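Local coordinates for malate dehydrogenase (Porphyromonas gingivalis, PDB 3FI9), which probably catalyses the NAD-dependent interconversion of malate and oxaloacetate, at residues M24-T27 against A28-R32; G46-G49 against V50-I54. All blocks are in the same frame, centred on the assembly; numbering follows the deposited sequence.

Contact 1: residues M24-T27 against A28-R32; sequences MAQT and AAMMR
Gln26 and Met30 lie side by side one turn apart near the C-terminal end of helix 19-30, the first crossover helix of the Rossmann fold, joining strands 10-14 and 37-40. The main chain satisfies itself in i to i+4 fashion. Ala28 N donates to Met24 O at 2.8 Å, Ala29 N to Ala25 O, Met30 N to Gln26 O at 2.9 Å, and Met31 N to Thr27 O at 2.9 Å. Arg32 then takes positive phi (49°) and closes a Schellman motif, its N reaching Ala29 O at 3.0 Å.

The polar side chains find their partners elsewhere. Thr27 OG1 bonds Asn23 O one turn back, an economical way to bury a hydroxyl in a helix, while Gln26 OE1 accepts two bonds from the second subunit, from Asn23 ND2 and Gln238 NE2. Arg32 NE donates to Leu3 O and NH1 to Glu60 O, and its guanidinium makes a cation-pi contact with Tyr5. A long, uncharged amide suits this subunit boundary: with CG anti to its backbone N (chi1 175°) and the chain extended, Gln26 carries its amide away from its own helix. Met30 SD packs 3.8 Å from Gln26 NE2, which has its hydrogen bond outside the two segments. Ala25 and Ala28 have just a methyl to fit against the sheet, where they meet Leu39 and Leu37, respectively.

Thr27 and Met31 form the neighbouring pair, also pointing the same way. The methyl of Thr27, anti to the backbone N, leaves OG1 beside that N and faces the outstretched Met31. Met31 CG passes 3.4 Å from the backbone Thr27 O, and farther out the two methyls meet, Met31 CE 3.7 Å from Thr27 CG2.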
ATOM      1  N   MET A  24      -4.794   1.527   4.187  1.00 13.36           N
ATOM      2  CA  MET A  24      -5.450   0.397   4.837  1.00 13.21           C
ATOM      3  C   MET A  24      -6.393  -0.306   3.875  1.00 14.53           C
ATOM      4  O   MET A  24      -6.485  -1.532   3.870  1.00 14.49           O
ATOM      5  CB  MET A  24      -6.245   0.835   6.079  1.00 12.94           C
ATOM      6  CG  MET A  24      -5.401   1.342   7.300  1.00 14.57           C
ATOM      7  SD  MET A  24      -6.639   1.923   8.623  1.00 15.25           S
ATOM      8  CE  MET A  24      -5.563   1.916  10.042  1.00 26.90           C
ATOM      9  N   ALA A  25      -7.072   0.478   3.065  1.00 14.49           N
ATOM     10  CA  ALA A  25      -8.023  -0.093   2.145  1.00 13.52           C
ATOM     11  C   ALA A  25      -7.310  -0.985   1.155  1.00 13.57           C
ATOM     12  O   ALA A  25      -7.780  -2.068   0.849  1.00 13.26           O
ATOM     13  CB  ALA A  25      -8.784   1.039   1.366  1.00 13.03           C
ATOM     14  N   GLN A  26      -6.200  -0.504   0.623  1.00 12.69           N
ATOM     15  CA  GLN A  26      -5.415  -1.273  -0.346  1.00 13.40           C
ATOM     16  C   GLN A  26      -4.856  -2.519   0.362  1.00 14.11           C
ATOM     17  O   GLN A  26      -4.838  -3.587  -0.189  1.00 13.66           O
ATOM     18  CB  GLN A  26      -4.283  -0.392  -0.921  1.00 14.24           C
ATOM     19  CG  GLN A  26      -3.328  -1.234  -1.883  1.00 13.76           C
ATOM     20  CD  GLN A  26      -2.160  -0.410  -2.388  1.00 14.59           C
ATOM     21  OE1 GLN A  26      -2.142   0.821  -2.275  1.00 15.74           O
ATOM     22  NE2 GLN A  26      -1.142  -1.096  -2.908  1.00 14.76           N
ATOM     23  N   THR A  27      -4.416  -2.374   1.611  1.00 13.67           N
ATOM     24  CA  THR A  27      -3.849  -3.513   2.316  1.00 14.07           C
ATOM     25  C   THR A  27      -4.889  -4.584   2.616  1.00 14.86           C
ATOM     26  O   THR A  27      -4.626  -5.808   2.474  1.00 15.87           O
ATOM     27  CB  THR A  27      -3.131  -3.039   3.604  1.00 13.40           C
ATOM     28  OG1 THR A  27      -2.090  -2.124   3.227  1.00 15.08           O
ATOM     29  CG2 THR A  27      -2.509  -4.235   4.404  1.00 13.42           C
ATOM     30  N   ALA A  28      -6.055  -4.149   3.061  1.00 13.50           N
ATOM     31  CA  ALA A  28      -7.123  -5.108   3.372  1.00 13.98           C
ATOM     32  C   ALA A  28      -7.551  -5.868   2.117  1.00 14.93           C
ATOM     33  O   ALA A  28      -7.778  -7.089   2.151  1.00 13.96           O
ATOM     34  CB  ALA A  28      -8.330  -4.359   3.936  1.00 14.02           C
ATOM     35  N   ALA A  29      -7.654  -5.148   1.012  1.00 14.80           N
ATOM     36  CA  ALA A  29      -7.995  -5.791  -0.261  1.00 15.76           C
ATOM     37  C   ALA A  29      -6.911  -6.762  -0.712  1.00 15.89           C
ATOM     38  O   ALA A  29      -7.213  -7.875  -1.130  1.00 16.38           O
ATOM     39  CB  ALA A  29      -8.273  -4.710  -1.342  1.00 15.80           C
ATOM     40  N   MET A  30      -5.632  -6.368  -0.645  1.00 14.76           N
ATOM     41  CA  MET A  30      -4.586  -7.312  -1.031  1.00 14.30           C
ATOM     42  C   MET A  30      -4.608  -8.574  -0.198  1.00 15.11           C
ATOM     43  O   MET A  30      -4.332  -9.682  -0.696  1.00 14.87           O
ATOM     44  CB  MET A  30      -3.177  -6.675  -0.890  1.00 13.71           C
ATOM     45  CG  MET A  30      -2.870  -5.602  -1.932  1.00 12.30           C
ATOM     46  SD  MET A  30      -1.294  -4.672  -1.732  1.00  7.81           S
ATOM     47  CE  MET A  30      -0.170  -6.125  -1.998  1.00 10.50           C
ATOM     48  N   MET A  31      -4.862  -8.406   1.105  1.00 14.78           N
ATOM     49  CA  MET A  31      -4.838  -9.541   2.032  1.00 14.01           C
ATOM     50  C   MET A  31      -6.083 -10.447   1.860  1.00 14.52           C
ATOM     51  O   MET A  31      -6.193 -11.458   2.515  1.00 14.36           O
ATOM     52  CB  MET A  31      -4.760  -9.060   3.490  1.00 13.48           C
ATOM     53  CG  MET A  31      -3.351  -8.585   3.937  1.00 15.19           C
ATOM     54  SD  MET A  31      -3.373  -8.120   5.741  1.00  8.16           S
ATOM     55  CE  MET A  31      -1.666  -7.551   5.875  1.00 16.30           C
ATOM     56  N   ARG A  32      -7.027 -10.010   1.031  1.00 14.18           N
ATOM     57  CA  ARG A  32      -8.281 -10.722   0.809  1.00 14.08           C
ATOM     58  C   ARG A  32      -8.942 -11.100   2.120  1.00 14.60           C
ATOM     59  O   ARG A  32      -9.286 -12.265   2.345  1.00 14.60           O
ATOM     60  CB  ARG A  32      -8.062 -11.947  -0.124  1.00 15.22           C
ATOM     61  CG  ARG A  32      -7.635 -11.466  -1.531  1.00 16.62           C
ATOM     62  CD  ARG A  32      -7.221 -12.652  -2.464  1.00 18.72           C
ATOM     63  NE  ARG A  32      -8.384 -13.441  -2.893  1.00 21.09           N
ATOM     64  CZ  ARG A  32      -9.262 -13.043  -3.804  1.00 23.70           C
ATOM     65  NH1 ARG A  32      -9.131 -11.854  -4.363  1.00 24.05           N
ATOM     66  NH2 ARG A  32     -10.263 -13.836  -4.171  1.00 23.33           N
TER

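Contact 2: residues G46-G49 against V50-I54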
ATOM      1  N   GLY A  46     -12.691  13.418  -0.936  1.00 21.89           N
ATOM      2  CA  GLY A  46     -11.461  12.709  -0.770  1.00 20.33           C
ATOM      3  C   GLY A  46     -11.751  11.237  -0.755  1.00 19.84           C
ATOM      4  O   GLY A  46     -10.998  10.492  -1.351  1.00 21.45           O
ATOM      5  N   LEU A  47     -12.862  10.835  -0.114  1.00 18.24           N
ATOM      6  CA  LEU A  47     -13.263   9.430  -0.015  1.00 18.75           C
ATOM      7  C   LEU A  47     -13.492   8.855  -1.394  1.00 18.54           C
ATOM      8  O   LEU A  47     -13.070   7.743  -1.696  1.00 15.18           O
ATOM      9  CB  LEU A  47     -14.569   9.253   0.786  1.00 17.93           C
ATOM     10  CG  LEU A  47     -15.134   7.837   1.073  1.00 17.22           C
ATOM     11  CD1 LEU A  47     -14.095   6.873   1.720  1.00 16.51           C
ATOM     12  CD2 LEU A  47     -16.355   7.931   1.948  1.00 21.90           C
ATOM     13  N   GLU A  48     -14.211   9.608  -2.222  1.00 17.74           N
ATOM     14  CA  GLU A  48     -14.498   9.114  -3.556  1.00 18.78           C
ATOM     15  C   GLU A  48     -13.219   8.860  -4.358  1.00 17.61           C
ATOM     16  O   GLU A  48     -13.175   7.916  -5.147  1.00 17.96           O
ATOM     17  CB  GLU A  48     -15.398  10.084  -4.340  1.00 18.63           C
ATOM     18  CG  GLU A  48     -15.781   9.527  -5.687  1.00 23.15           C
ATOM     19  CD  GLU A  48     -16.692  10.475  -6.480  1.00 27.67           C
ATOM     20  OE1 GLU A  48     -17.175  11.474  -5.901  1.00 30.15           O
ATOM     21  OE2 GLU A  48     -16.954  10.180  -7.665  1.00 29.78           O
ATOM     22  N   GLY A  49     -12.201   9.701  -4.177  1.00 16.75           N
ATOM     23  CA  GLY A  49     -10.970   9.543  -4.948  1.00 16.44           C
ATOM     24  C   GLY A  49     -10.264   8.277  -4.501  1.00 15.62           C
ATOM     25  O   GLY A  49      -9.619   7.588  -5.312  1.00 16.30           O
ATOM     26  N   VAL A  50     -10.355   8.001  -3.200  1.00 15.88           N
ATOM     27  CA  VAL A  50      -9.757   6.790  -2.662  1.00 15.96           C
ATOM     28  C   VAL A  50     -10.446   5.568  -3.250  1.00 16.96           C
ATOM     29  O   VAL A  50      -9.757   4.666  -3.691  1.00 16.96           O
ATOM     30  CB  VAL A  50      -9.778   6.726  -1.153  1.00 15.27           C
ATOM     31  CG1 VAL A  50      -9.216   5.405  -0.689  1.00 14.87           C
ATOM     32  CG2 VAL A  50      -8.985   7.914  -0.550  1.00 18.25           C
ATOM     33  N   ALA A  51     -11.789   5.536  -3.218  1.00 16.33           N
ATOM     34  CA  ALA A  51     -12.542   4.388  -3.734  1.00 17.68           C
ATOM     35  C   ALA A  51     -12.237   4.144  -5.214  1.00 16.99           C
ATOM     36  O   ALA A  51     -12.125   3.010  -5.630  1.00 18.33           O
ATOM     37  CB  ALA A  51     -14.071   4.566  -3.516  1.00 17.58           C
ATOM     38  N   GLU A  52     -12.134   5.224  -5.985  1.00 19.08           N
ATOM     39  CA  GLU A  52     -11.833   5.136  -7.421  1.00 19.40           C
ATOM     40  C   GLU A  52     -10.473   4.464  -7.596  1.00 18.14           C
ATOM     41  O   GLU A  52     -10.328   3.559  -8.405  1.00 18.81           O
ATOM     42  CB  GLU A  52     -11.852   6.520  -8.097  1.00 20.19           C
ATOM     43  CG  GLU A  52     -13.252   7.182  -8.180  1.00 23.32           C
ATOM     44  CD  GLU A  52     -14.283   6.425  -9.048  1.00 29.34           C
ATOM     45  OE1 GLU A  52     -14.350   5.174  -9.041  1.00 27.90           O
ATOM     46  OE2 GLU A  52     -15.077   7.100  -9.733  1.00 35.33           O
ATOM     47  N   GLU A  53      -9.489   4.867  -6.812  1.00 17.41           N
ATOM     48  CA  GLU A  53      -8.166   4.227  -6.883  1.00 16.70           C
ATOM     49  C   GLU A  53      -8.232   2.716  -6.568  1.00 17.04           C
ATOM     50  O   GLU A  53      -7.615   1.909  -7.250  1.00 16.82           O
ATOM     51  CB  GLU A  53      -7.178   4.948  -5.975  1.00 17.54           C
ATOM     52  CG  GLU A  53      -6.564   6.217  -6.616  1.00 16.98           C
ATOM     53  CD  GLU A  53      -5.040   6.091  -6.756  1.00 19.10           C
ATOM     54  OE1 GLU A  53      -4.555   5.286  -7.572  1.00 20.21           O
ATOM     55  OE2 GLU A  53      -4.332   6.775  -5.992  1.00 20.02           O
ATOM     56  N   ILE A  54      -8.966   2.339  -5.527  1.00 15.26           N
ATOM     57  CA  ILE A  54      -9.069   0.925  -5.171  1.00 15.41           C
ATOM     58  C   ILE A  54      -9.740   0.139  -6.289  1.00 14.74           C
ATOM     59  O   ILE A  54      -9.259  -0.916  -6.719  1.00 13.61           O
ATOM     60  CB  ILE A  54      -9.832   0.733  -3.858  1.00 14.32           C
ATOM     61  CG1 ILE A  54      -9.137   1.596  -2.761  1.00 15.84           C
ATOM     62  CG2 ILE A  54     -10.009  -0.779  -3.551  1.00 15.33           C
ATOM     63  CD1 ILE A  54      -7.640   1.204  -2.526  1.00 16.48           C
TER
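Glu53 OE2, on the residue one turn beyond Gly49, is gripped by three groups of the second subunit: a salt bridge from Arg232 NH1 and hydrogen bonds from Phe237 N and Gln238 N. It projects from helix 44-57, the second crossover helix of the Rossmann fold, between strands 37-40 and 65-67. Glu53 N donates to Gly49 O at 3.1 Å, and its CG passes 3.6 Å from the same oxygen before the chain turns off at chi2 to carry the carboxylate away.

Glu48 and Glu52 run alongside each other, with carboxylate planes 44° apart. Glu48 OE2 and Glu52 OE2 are 4.2 Å apart, a like-charge approach probably eased by the cations that pair with Glu52: OE2 with Lys164 of the second subunit, OE1 with Arg55 NH1 of its own helix. Glutamate thus suits positions 52 and 53, which meet basic groups across the interface, whereas Glu48 packs on Leu231 of the second subunit.

Leu47, Val50 and Ala51 supply the nonpolar face, Leu47 touching Leu39 and Ala51 touching Phe66. Val50, a short aliphatic residue, packs against Leu39 and Ser22; its N donates to Gly46 O at 3.2 Å. Its CG2, beside the backbone N, sits 3.4 Å from that same Gly46 O.

Contact 1 precedes contact 2 along the chain, and their centres are 14 Å apart on the same side of the chain's centre. They belong to successive crossover helices, 19-30 and 44-57, of the NAD-binding Rossmann domain; strand 37-40 runs between them in sequence and is packed against by both. The helices touch directly where Ile54 CD1 lies 3.9 Å from Gln26 N and 4.1 Å from Ala25 CB. Both contacts also meet the second subunit, so the two helices together contribute to the dimer interface. Met24 and Leu47 approach residues predicted to bind NAD, so the cofactor site probably lies close to this helix pair.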